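Side-chain contacts in petrobactin biosynthesis protein AsbB (PDB 3TO3), which catalyses the ATP-dependent condensation of spermidine with citryl-spermidine intermediates during biosynthesis of the siderophore petrobactin: residues 339-344 and 548-553; 333-338 and 430-435; 413-418 and 540-545; 325-330 and 464-469. One frame throughout, in Å; residues are numbered along the deposited sequence. Where two conformers were deposited one is given.

The four contacts run from surface to core. Contact 1 is a loose charged contact at the surface. Contact 2 is buried and polar, and it begins on the same helix 336-342 that contact 1 uses. Contact 3 is partly buried; a salt-bridge network lies beside an apolar touch. It shares helix 410-432 with contact 2, at an earlier point of that helix. Contact 4 is buried and wholly apolar. It adjoins contact 2, since strands 434-435 and 465-467 are neighbours in one small sheet. Centres of contacts 2 and 4 are about 9 Å apart, those of contacts 3 and 4 about 25 Å. No residue of contact 4 belongs to the ATP pocket.

Contact 1 of 4, residues 339-344 and 548-553; sequences RDESRV and RKYPHL
E341 and K549 mark the closest backbone approach, with their CA atoms 12.7 Å apart. The last turn of helix 336-342, partly of the wider pi type, faces the loop between helices 532-547 and 554-560. Side chains alone bridge this gap. The E341 chain is extended beyond CG (chi2 -179°), which carries its carboxylate over to the loop. OE2 of E341 forms a long salt bridge with NZ of K549, at 3.8 Å. The two chains run past each other in opposite senses. Both residues are exposed and the bridge is long, so it is probably a weak tie. OE1 of E341 comes to 3.4 Å from OH of Y550, but the angle is poor for a hydrogen bond. The carboxylate and the tyrosine ring are turned 29° apart. Within the loop, CB of K549 lies over the rim of one face of the Y550 ring. The tyrosine gives the contact its inner edge, where Y550 packs on Y337 and on H546. S342 and V344 touch P424 of helix 410-432, and V344 also touches L457 of strand 451-457.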
# COMPACT_ATOMS: atom_id res chain seq x y z
N ARG B 339 46.08 -7.79 5.04
CA ARG B 339 46.36 -6.68 5.95
C ARG B 339 47.41 -5.73 5.35
O ARG B 339 47.21 -4.50 5.33
CB ARG B 339 46.81 -7.24 7.30
CG ARG B 339 47.15 -6.21 8.38
CD ARG B 339 47.92 -6.86 9.55
NE ARG B 339 49.24 -7.35 9.13
CZ ARG B 339 49.67 -8.62 9.23
NH1 ARG B 339 48.88 -9.55 9.75
NH2 ARG B 339 50.88 -8.95 8.80
N ASP B 340 48.48 -6.30 4.80
CA ASP B 340 49.67 -5.57 4.33
C ASP B 340 49.75 -5.24 2.84
O ASP B 340 49.99 -4.10 2.49
CB ASP B 340 51.00 -6.19 4.82
CG ASP B 340 51.09 -6.24 6.34
OD1 ASP B 340 50.51 -5.37 7.02
OD2 ASP B 340 51.74 -7.18 6.85
N GLU B 341 49.71 -6.24 1.97
CA GLU B 341 49.78 -6.02 0.52
C GLU B 341 48.50 -5.36 -0.04
O GLU B 341 48.56 -4.26 -0.60
CB GLU B 341 50.02 -7.33 -0.23
CG GLU B 341 51.23 -8.12 0.23
CD GLU B 341 51.42 -9.41 -0.57
OE1 GLU B 341 51.88 -10.41 0.03
OE2 GLU B 341 51.11 -9.44 -1.79
N SER B 342 47.38 -6.08 0.07
CA SER B 342 46.04 -5.62 -0.32
C SER B 342 45.54 -4.41 0.43
O SER B 342 45.02 -3.47 -0.16
CB SER B 342 45.03 -6.73 -0.08
OG SER B 342 44.79 -7.42 -1.28
N ARG B 343 45.65 -4.44 1.75
CA ARG B 343 45.23 -3.32 2.58
C ARG B 343 43.73 -3.08 2.43
O ARG B 343 43.25 -1.95 2.45
CB ARG B 343 46.04 -2.06 2.23
CG ARG B 343 47.55 -2.22 2.46
CD ARG B 343 48.34 -1.20 1.66
NE ARG B 343 47.75 0.13 1.70
CZ ARG B 343 47.76 0.97 0.67
NH1 ARG B 343 48.31 0.62 -0.49
NH2 ARG B 343 47.20 2.17 0.80
N VAL B 344 43.00 -4.18 2.29
CA VAL B 344 41.56 -4.17 2.26
C VAL B 344 40.95 -3.43 3.46
O VAL B 344 41.42 -3.58 4.58
CB VAL B 344 41.05 -5.61 2.32
CG1 VAL B 344 39.53 -5.63 2.38
CG2 VAL B 344 41.55 -6.38 1.11
N ARG B 548 49.65 -18.26 -8.09
CA ARG B 548 50.97 -18.85 -8.27
C ARG B 548 51.91 -18.47 -7.12
O ARG B 548 52.93 -19.11 -6.91
CB ARG B 548 51.58 -18.52 -9.65
CG ARG B 548 51.44 -19.67 -10.67
CD ARG B 548 52.26 -19.46 -11.95
NE ARG B 548 51.54 -18.67 -12.95
CZ ARG B 548 51.66 -17.35 -13.08
NH1 ARG B 548 52.47 -16.67 -12.27
NH2 ARG B 548 50.97 -16.72 -14.02
N LYS B 549 51.54 -17.43 -6.37
CA LYS B 549 52.28 -17.07 -5.17
C LYS B 549 51.85 -17.83 -3.90
O LYS B 549 52.48 -17.69 -2.86
CB LYS B 549 52.17 -15.56 -4.92
CG LYS B 549 52.83 -14.74 -6.02
CD LYS B 549 52.88 -13.26 -5.67
CE LYS B 549 51.54 -12.60 -5.83
NZ LYS B 549 51.51 -11.27 -5.14
N TYR B 550 50.78 -18.63 -3.98
CA TYR B 550 50.32 -19.39 -2.82
C TYR B 550 50.03 -20.85 -3.19
O TYR B 550 48.87 -21.24 -3.28
CB TYR B 550 49.11 -18.70 -2.16
CG TYR B 550 49.39 -17.25 -1.81
CD1 TYR B 550 48.88 -16.21 -2.57
CD2 TYR B 550 50.22 -16.93 -0.75
CE1 TYR B 550 49.16 -14.88 -2.25
CE2 TYR B 550 50.51 -15.62 -0.42
CZ TYR B 550 49.99 -14.60 -1.16
OH TYR B 550 50.32 -13.30 -0.81
N PRO B 551 51.09 -21.65 -3.37
CA PRO B 551 51.01 -23.08 -3.71
C PRO B 551 50.16 -23.87 -2.71
O PRO B 551 49.47 -24.82 -3.08
CB PRO B 551 52.47 -23.55 -3.61
CG PRO B 551 53.28 -22.34 -3.77
CD PRO B 551 52.48 -21.20 -3.21
N HIS B 552 50.23 -23.49 -1.44
CA HIS B 552 49.43 -24.18 -0.44
C HIS B 552 47.92 -24.05 -0.74
O HIS B 552 47.09 -24.82 -0.24
CB HIS B 552 49.79 -23.71 0.98
CG HIS B 552 49.39 -22.30 1.27
ND1 HIS B 552 50.21 -21.22 1.02
CD2 HIS B 552 48.26 -21.79 1.82
CE1 HIS B 552 49.60 -20.11 1.40
NE2 HIS B 552 48.41 -20.43 1.89
N LEU B 553 47.57 -23.09 -1.58
CA LEU B 553 46.17 -22.89 -1.91
C LEU B 553 45.74 -23.62 -3.18
O LEU B 553 44.58 -23.58 -3.55
CB LEU B 553 45.85 -21.39 -2.02
CG LEU B 553 45.98 -20.62 -0.70
CD1 LEU B 553 45.57 -19.19 -0.84
CD2 LEU B 553 45.13 -21.28 0.35

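Contact 2 of 4, residues 333-338 and 430-435; sequences SQDSYL and VEHGIA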
# COMPACT_ATOMS: atom_id res chain seq x y z
N SER B 333 43.05 -9.04 9.95
CA SER B 333 44.22 -8.57 10.69
C SER B 333 45.28 -9.67 10.93
O SER B 333 46.43 -9.37 11.23
CB SER B 333 43.82 -7.90 12.00
OG SER B 333 43.49 -8.89 12.94
N GLN B 334 44.88 -10.93 10.81
CA GLN B 334 45.85 -12.02 10.91
C GLN B 334 46.36 -12.54 9.55
O GLN B 334 47.05 -13.55 9.51
CB GLN B 334 45.31 -13.17 11.77
CG GLN B 334 44.75 -12.72 13.12
CD GLN B 334 45.82 -12.29 14.11
OE1 GLN B 334 46.82 -13.00 14.31
NE2 GLN B 334 45.62 -11.13 14.74
N ASP B 335 45.99 -11.90 8.44
CA ASP B 335 46.41 -12.35 7.10
C ASP B 335 47.30 -11.29 6.44
O ASP B 335 46.85 -10.19 6.15
CB ASP B 335 45.19 -12.65 6.23
CG ASP B 335 45.56 -13.10 4.81
OD1 ASP B 335 46.46 -12.52 4.20
OD2 ASP B 335 44.91 -14.03 4.29
N SER B 336 48.57 -11.64 6.19
CA SER B 336 49.54 -10.66 5.73
C SER B 336 49.10 -10.05 4.40
O SER B 336 49.11 -8.83 4.25
CB SER B 336 50.94 -11.25 5.61
OG SER B 336 50.98 -12.31 4.67
N TYR B 337 48.73 -10.90 3.44
CA TYR B 337 48.28 -10.40 2.15
C TYR B 337 47.14 -9.39 2.26
O TYR B 337 47.21 -8.33 1.70
CB TYR B 337 47.86 -11.51 1.20
CG TYR B 337 47.19 -10.96 -0.04
CD1 TYR B 337 47.94 -10.36 -1.06
CD2 TYR B 337 45.83 -11.04 -0.21
CE1 TYR B 337 47.32 -9.86 -2.20
CE2 TYR B 337 45.21 -10.53 -1.33
CZ TYR B 337 45.94 -9.95 -2.33
OH TYR B 337 45.27 -9.46 -3.44
N LEU B 338 46.09 -9.74 2.98
CA LEU B 338 44.96 -8.84 3.13
C LEU B 338 45.32 -7.61 3.97
O LEU B 338 44.88 -6.52 3.66
CB LEU B 338 43.75 -9.56 3.76
CG LEU B 338 43.09 -10.73 3.00
CD1 LEU B 338 41.90 -11.30 3.77
CD2 LEU B 338 42.66 -10.32 1.57
N VAL B 430 39.05 -18.28 -1.14
CA VAL B 430 39.90 -19.47 -1.25
C VAL B 430 40.76 -19.76 -0.02
O VAL B 430 40.93 -20.91 0.43
CB VAL B 430 40.80 -19.37 -2.49
CG1 VAL B 430 41.66 -20.61 -2.65
CG2 VAL B 430 39.95 -19.07 -3.77
N GLU B 431 41.33 -18.71 0.55
CA GLU B 431 42.19 -18.91 1.71
C GLU B 431 41.32 -19.07 2.94
O GLU B 431 41.67 -19.81 3.83
CB GLU B 431 43.18 -17.75 1.89
CG GLU B 431 43.87 -17.72 3.25
CD GLU B 431 45.33 -18.17 3.19
OE1 GLU B 431 46.21 -17.33 2.88
OE2 GLU B 431 45.60 -19.37 3.46
N HIS B 432 40.27 -18.26 3.04
CA HIS B 432 39.42 -18.29 4.23
C HIS B 432 38.07 -19.01 4.21
O HIS B 432 37.44 -19.14 5.26
CB HIS B 432 39.27 -16.86 4.75
CG HIS B 432 40.59 -16.23 5.07
ND1 HIS B 432 41.32 -16.58 6.18
CD2 HIS B 432 41.34 -15.33 4.39
CE1 HIS B 432 42.45 -15.91 6.19
NE2 HIS B 432 42.49 -15.14 5.11
N GLY B 433 37.64 -19.50 3.04
CA GLY B 433 36.27 -19.98 2.86
C GLY B 433 35.14 -19.00 3.20
O GLY B 433 34.07 -19.40 3.64
N ILE B 434 35.35 -17.72 2.97
CA ILE B 434 34.35 -16.73 3.31
C ILE B 434 33.93 -15.96 2.06
O ILE B 434 34.75 -15.32 1.42
CB ILE B 434 34.93 -15.73 4.30
CG1 ILE B 434 35.24 -16.42 5.63
CG2 ILE B 434 33.99 -14.59 4.53
CD1 ILE B 434 35.79 -15.48 6.66
N ALA B 435 32.65 -16.02 1.69
CA ALA B 435 32.23 -15.25 0.53
C ALA B 435 31.37 -14.08 0.97
O ALA B 435 30.25 -14.25 1.44
CB ALA B 435 31.51 -16.12 -0.44
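D335 and E431 have the nearest CA atoms, 9.5 Å apart, where the start of helix 336-342 faces the C-terminal end of helix 410-432. The main bond joins D335 to H432. NE2 of H432 donates to OD2 of D335 over 2.8 Å, at an N-H...O angle of 157°. The oxygen lies close to the imidazole plane, at the ring edge. It accepts through its anti lone pair, the one turned away from OD1. The carboxylate and the ring are twisted 54° apart. D335 reaches the histidine because its CG stands opposite the backbone N (chi1 179°). The same residue is the N-cap of helix 336-342. Its OD1 takes the backbone N of L338 at 3.1 Å, from above the carboxylate plane. L338 adds a van der Waals touch; its CD1 lies 4.1 Å from NE2 of H432. CG of E431 covers the rim of one face of the H432 ring. Nearby, OE1 of E431 comes within 3.8 Å of D335 OD2, two like charges close together. H427, five residues earlier on helix 410-432, donates a second imidazole bond to D335 OD2. The buried carboxylate is thus held by two histidines and a helix N-terminus. These partners would favour its charged form and probably offset the nearby E431. The histidine-carboxylate pair is far from the ATP pocket. It ties the start of one helix to the end of another.

Contact 3 of 4, residues 413-418 and 540-545; sequences WLRLLI and VEEIEN
The guanidinium of R415 meets both glutamates at its edge. OE1 of E541 and OE2 of E542 lie near its plane, beside the two terminal nitrogens. NH2 of R415 bonds OE1 of E541 at 2.7 Å. NH1 of R415 bonds OE2 of E542, also at 2.7 Å. A weaker bond runs from NH1 of R415 to OE1 of E541, at 3.3 Å, so that one oxygen bridges both nitrogens. The carboxylates are turned differently. That of E541 is tilted 30° from the guanidinium and is met on its syn side, out of the carboxylate plane. That of E542 stands more upright, at 71°, and is met on its anti side, also out of plane. R415 is stretched from CG to NE, which brings its head out beside helix 532-547. E542 instead bends at chi2, which brings OE2 across against the arginine stem. OE2 of E542 therefore also lies 3.7 Å from CD of R415. Deeper in, CG2 of I418 packs on CB of E542 at 3.6 Å. Two further bonds fix the polar groups: NE of R415 forms a salt bridge with E411, and OE1 of E542 accepts from Q419. Both of these partners lie on helix 410-432. The buried E542 is thus held through each of its oxygens. The two helix segments cross at -43°, with their axes 10.2 Å apart at closest approach. Towards the core, L414 packs on F535 and I538 of helix 532-547. V540 backs onto helix 591-600, and W413 rests on P452 of strand 451-457.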
# COMPACT_ATOMS: atom_id res chain seq x y z
N TRP B 413 44.85 0.12 -16.48
CA TRP B 413 43.88 0.49 -15.47
C TRP B 413 43.11 -0.76 -15.04
O TRP B 413 42.91 -1.00 -13.87
CB TRP B 413 42.93 1.57 -15.99
CG TRP B 413 42.03 2.14 -14.93
CD1 TRP B 413 42.30 3.19 -14.10
CD2 TRP B 413 40.72 1.68 -14.58
NE1 TRP B 413 41.24 3.42 -13.26
CE2 TRP B 413 40.26 2.51 -13.54
CE3 TRP B 413 39.89 0.65 -15.06
CZ2 TRP B 413 39.00 2.33 -12.94
CZ3 TRP B 413 38.66 0.47 -14.49
CH2 TRP B 413 38.22 1.32 -13.44
N LEU B 414 42.70 -1.56 -16.01
CA LEU B 414 41.94 -2.78 -15.72
C LEU B 414 42.77 -3.79 -14.91
O LEU B 414 42.27 -4.40 -13.98
CB LEU B 414 41.40 -3.39 -17.01
CG LEU B 414 40.61 -4.69 -16.93
CD1 LEU B 414 39.35 -4.54 -16.06
CD2 LEU B 414 40.28 -5.16 -18.33
N ARG B 415 44.04 -3.96 -15.25
CA ARG B 415 44.89 -4.81 -14.43
C ARG B 415 45.03 -4.32 -12.99
O ARG B 415 44.86 -5.10 -12.05
CB ARG B 415 46.27 -4.94 -15.04
CG ARG B 415 46.26 -5.63 -16.37
CD ARG B 415 47.68 -5.94 -16.80
NE ARG B 415 47.67 -6.72 -18.03
CZ ARG B 415 47.58 -8.04 -18.05
NH1 ARG B 415 47.50 -8.72 -16.91
NH2 ARG B 415 47.57 -8.69 -19.21
N LEU B 416 45.35 -3.04 -12.80
CA LEU B 416 45.38 -2.52 -11.43
C LEU B 416 44.07 -2.74 -10.71
O LEU B 416 44.08 -3.03 -9.53
CB LEU B 416 45.71 -1.04 -11.39
CG LEU B 416 47.18 -0.83 -11.64
CD1 LEU B 416 47.42 0.51 -12.36
CD2 LEU B 416 47.92 -0.97 -10.31
N LEU B 417 42.95 -2.58 -11.42
CA LEU B 417 41.65 -2.68 -10.79
C LEU B 417 41.45 -4.10 -10.27
O LEU B 417 41.11 -4.31 -9.12
CB LEU B 417 40.51 -2.31 -11.76
CG LEU B 417 39.12 -2.45 -11.11
CD1 LEU B 417 38.84 -1.36 -10.02
CD2 LEU B 417 38.01 -2.47 -12.17
N ILE B 418 41.68 -5.07 -11.15
CA ILE B 418 41.57 -6.47 -10.81
C ILE B 418 42.51 -6.79 -9.63
O ILE B 418 42.10 -7.45 -8.66
CB ILE B 418 41.94 -7.35 -12.01
CG1 ILE B 418 41.05 -7.04 -13.23
CG2 ILE B 418 41.85 -8.80 -11.66
CD1 ILE B 418 39.62 -7.10 -12.94
N VAL B 540 41.60 -13.82 -16.02
CA VAL B 540 42.30 -15.08 -15.80
C VAL B 540 43.81 -14.91 -15.45
O VAL B 540 44.28 -15.44 -14.44
CB VAL B 540 42.10 -16.04 -16.96
CG1 VAL B 540 42.92 -17.28 -16.78
CG2 VAL B 540 40.62 -16.40 -17.07
N GLU B 541 44.55 -14.15 -16.24
CA GLU B 541 45.97 -13.95 -15.97
C GLU B 541 46.20 -13.47 -14.53
O GLU B 541 47.09 -13.98 -13.82
CB GLU B 541 46.58 -12.94 -16.93
CG GLU B 541 46.82 -13.44 -18.33
CD GLU B 541 47.19 -12.31 -19.31
OE1 GLU B 541 47.85 -11.34 -18.90
OE2 GLU B 541 46.81 -12.39 -20.49
N GLU B 542 45.42 -12.47 -14.12
CA GLU B 542 45.58 -11.91 -12.79
C GLU B 542 45.26 -12.88 -11.65
O GLU B 542 45.95 -12.88 -10.63
CB GLU B 542 44.77 -10.63 -12.64
CG GLU B 542 45.27 -9.59 -13.58
CD GLU B 542 46.71 -9.24 -13.34
OE1 GLU B 542 47.25 -9.60 -12.27
OE2 GLU B 542 47.30 -8.58 -14.23
N ILE B 543 44.22 -13.68 -11.83
CA ILE B 543 43.89 -14.70 -10.85
C ILE B 543 45.07 -15.65 -10.79
O ILE B 543 45.59 -15.94 -9.72
CB ILE B 543 42.57 -15.44 -11.22
CG1 ILE B 543 41.34 -14.57 -10.96
CG2 ILE B 543 42.44 -16.76 -10.44
CD1 ILE B 543 40.03 -15.07 -11.74
N GLU B 544 45.52 -16.12 -11.95
CA GLU B 544 46.65 -17.04 -12.01
C GLU B 544 47.91 -16.45 -11.37
O GLU B 544 48.61 -17.14 -10.63
CB GLU B 544 46.96 -17.48 -13.44
CG GLU B 544 46.00 -18.51 -14.01
CD GLU B 544 45.98 -19.84 -13.26
OE1 GLU B 544 47.07 -20.37 -12.93
OE2 GLU B 544 44.87 -20.36 -13.02
N ASN B 545 48.18 -15.19 -11.67
CA ASN B 545 49.35 -14.50 -11.13
C ASN B 545 49.34 -14.50 -9.58
O ASN B 545 50.38 -14.72 -8.95
CB ASN B 545 49.46 -13.07 -11.70
CG ASN B 545 50.18 -13.02 -13.07
OD1 ASN B 545 50.04 -12.05 -13.83
ND2 ASN B 545 50.96 -14.06 -13.38

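Contact 4 of 4, residues 325-330 and 464-469; sequences SNWLSN and LEFYRP
L464 fits its forked end into the notch between W327 and L328, neighbours on helix 315-333. One branch, CD1, meets L328 CD1 tip to tip at 3.8 Å. The other, CD2, lies 4.2 Å from CZ3 of W327, at the edge of the indole and near its plane. L328 CD2 also stays close to L464 CD1, so the leucine tip sits against both methyls of its partner. Beyond this fork the indole pushes outward as the largest bump on the helix side. Its CG is opposite the backbone N (chi1 180°), which swings the six-membered ring toward the strand. There CH2 of W327 comes to 3.8 Å from CD2 of F466. The pair is T-shaped: the edge of W327 points at the face of F466, with planes at 76° and centroids 5.5 Å apart. F466 CG sits between the backbone N and the carbonyl carbon (chi1 71°), and this turns the ring's face to the indole. The arrangement is helix-on-sheet packing. Helix 315-333 packs on strands 434-435 and 465-467 of a small mixed sheet completed by strand 497-498. L464 and F466, two positions apart, both face this helix. E465 and Y467 alternate with them and touch helix 502-528. I434 of the adjoining strand presses on W327 and L328, extending the apolar surface. P478 also packs on the indole, and C477 on F466. E462, an ATP-binding residue, lies two positions before L464.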
# COMPACT_ATOMS: atom_id res chain seq x y z
N SER B 325 31.14 -8.40 12.21
CA SER B 325 32.20 -7.46 11.82
C SER B 325 33.48 -7.69 12.63
O SER B 325 34.57 -7.62 12.07
CB SER B 325 31.73 -6.00 11.86
OG SER B 325 30.81 -5.74 10.83
N ASN B 326 33.35 -7.99 13.92
CA ASN B 326 34.51 -8.30 14.75
C ASN B 326 35.22 -9.55 14.22
O ASN B 326 36.45 -9.57 14.08
CB ASN B 326 34.10 -8.48 16.22
CG ASN B 326 35.24 -8.98 17.11
OD1 ASN B 326 35.12 -10.02 17.76
ND2 ASN B 326 36.35 -8.24 17.15
N TRP B 327 34.44 -10.57 13.90
CA TRP B 327 34.96 -11.78 13.29
C TRP B 327 35.73 -11.53 11.97
O TRP B 327 36.83 -12.05 11.79
CB TRP B 327 33.80 -12.72 12.99
CG TRP B 327 34.19 -14.01 12.35
CD1 TRP B 327 35.21 -14.83 12.72
CD2 TRP B 327 33.52 -14.67 11.27
NE1 TRP B 327 35.23 -15.95 11.93
CE2 TRP B 327 34.20 -15.88 11.03
CE3 TRP B 327 32.41 -14.36 10.48
CZ2 TRP B 327 33.81 -16.77 10.03
CZ3 TRP B 327 32.03 -15.24 9.49
CH2 TRP B 327 32.73 -16.44 9.28
N LEU B 328 35.14 -10.77 11.04
CA LEU B 328 35.83 -10.49 9.77
C LEU B 328 37.05 -9.65 10.03
O LEU B 328 38.09 -9.85 9.41
CB LEU B 328 34.94 -9.76 8.77
CG LEU B 328 33.85 -10.61 8.18
CD1 LEU B 328 32.91 -9.72 7.37
CD2 LEU B 328 34.47 -11.74 7.35
N SER B 329 36.93 -8.70 10.94
CA SER B 329 38.09 -7.86 11.24
C SER B 329 39.30 -8.70 11.68
O SER B 329 40.45 -8.40 11.30
CB SER B 329 37.73 -6.84 12.32
OG SER B 329 38.87 -6.07 12.67
N ASN B 330 39.04 -9.75 12.48
CA ASN B 330 40.13 -10.57 12.99
C ASN B 330 40.74 -11.42 11.91
O ASN B 330 41.95 -11.67 11.91
CB ASN B 330 39.68 -11.46 14.16
CG ASN B 330 39.46 -10.66 15.44
OD1 ASN B 330 40.08 -9.60 15.65
ND2 ASN B 330 38.58 -11.16 16.31
N LEU B 464 26.68 -12.22 3.66
CA LEU B 464 27.78 -13.15 3.81
C LEU B 464 27.41 -14.65 3.87
O LEU B 464 26.49 -15.08 4.57
CB LEU B 464 28.56 -12.73 5.04
CG LEU B 464 29.70 -13.55 5.58
CD1 LEU B 464 30.60 -12.61 6.36
CD2 LEU B 464 29.18 -14.67 6.45
N GLU B 465 28.14 -15.44 3.09
CA GLU B 465 28.11 -16.89 3.20
C GLU B 465 29.51 -17.42 3.56
O GLU B 465 30.52 -16.78 3.25
CB GLU B 465 27.62 -17.50 1.89
CG GLU B 465 26.17 -17.15 1.58
CD GLU B 465 25.59 -17.87 0.37
OE1 GLU B 465 26.31 -18.63 -0.32
OE2 GLU B 465 24.39 -17.68 0.09
N PHE B 466 29.57 -18.58 4.19
CA PHE B 466 30.84 -19.23 4.45
C PHE B 466 30.74 -20.75 4.41
O PHE B 466 29.67 -21.31 4.61
CB PHE B 466 31.47 -18.75 5.77
CG PHE B 466 30.77 -19.24 6.99
CD1 PHE B 466 31.02 -20.52 7.49
CD2 PHE B 466 29.87 -18.43 7.67
CE1 PHE B 466 30.39 -20.97 8.63
CE2 PHE B 466 29.22 -18.88 8.81
CZ PHE B 466 29.48 -20.15 9.29
N TYR B 467 31.86 -21.39 4.11
CA TYR B 467 31.92 -22.83 4.02
C TYR B 467 32.83 -23.30 5.14
O TYR B 467 34.04 -23.11 5.09
CB TYR B 467 32.43 -23.28 2.65
CG TYR B 467 32.42 -24.79 2.48
CD1 TYR B 467 31.25 -25.52 2.66
CD2 TYR B 467 33.58 -25.50 2.16
CE1 TYR B 467 31.23 -26.89 2.53
CE2 TYR B 467 33.58 -26.89 2.02
CZ TYR B 467 32.40 -27.58 2.20
OH TYR B 467 32.38 -28.96 2.07
N ARG B 468 32.24 -23.93 6.15
CA ARG B 468 32.91 -24.22 7.41
C ARG B 468 34.22 -25.00 7.26
O ARG B 468 35.22 -24.66 7.89
CB ARG B 468 31.95 -24.95 8.37
CG ARG B 468 32.50 -25.22 9.76
CD ARG B 468 31.42 -25.78 10.68
NE ARG B 468 30.46 -24.74 11.04
CZ ARG B 468 30.47 -24.08 12.19
NH1 ARG B 468 31.38 -24.37 13.12
NH2 ARG B 468 29.56 -23.13 12.42
N PRO B 469 34.23 -26.04 6.42
CA PRO B 469 35.49 -26.78 6.24
C PRO B 469 36.64 -25.92 5.71
O PRO B 469 37.78 -26.34 5.89
CB PRO B 469 35.11 -27.85 5.21
CG PRO B 469 33.65 -28.09 5.45
CD PRO B 469 33.10 -26.71 5.75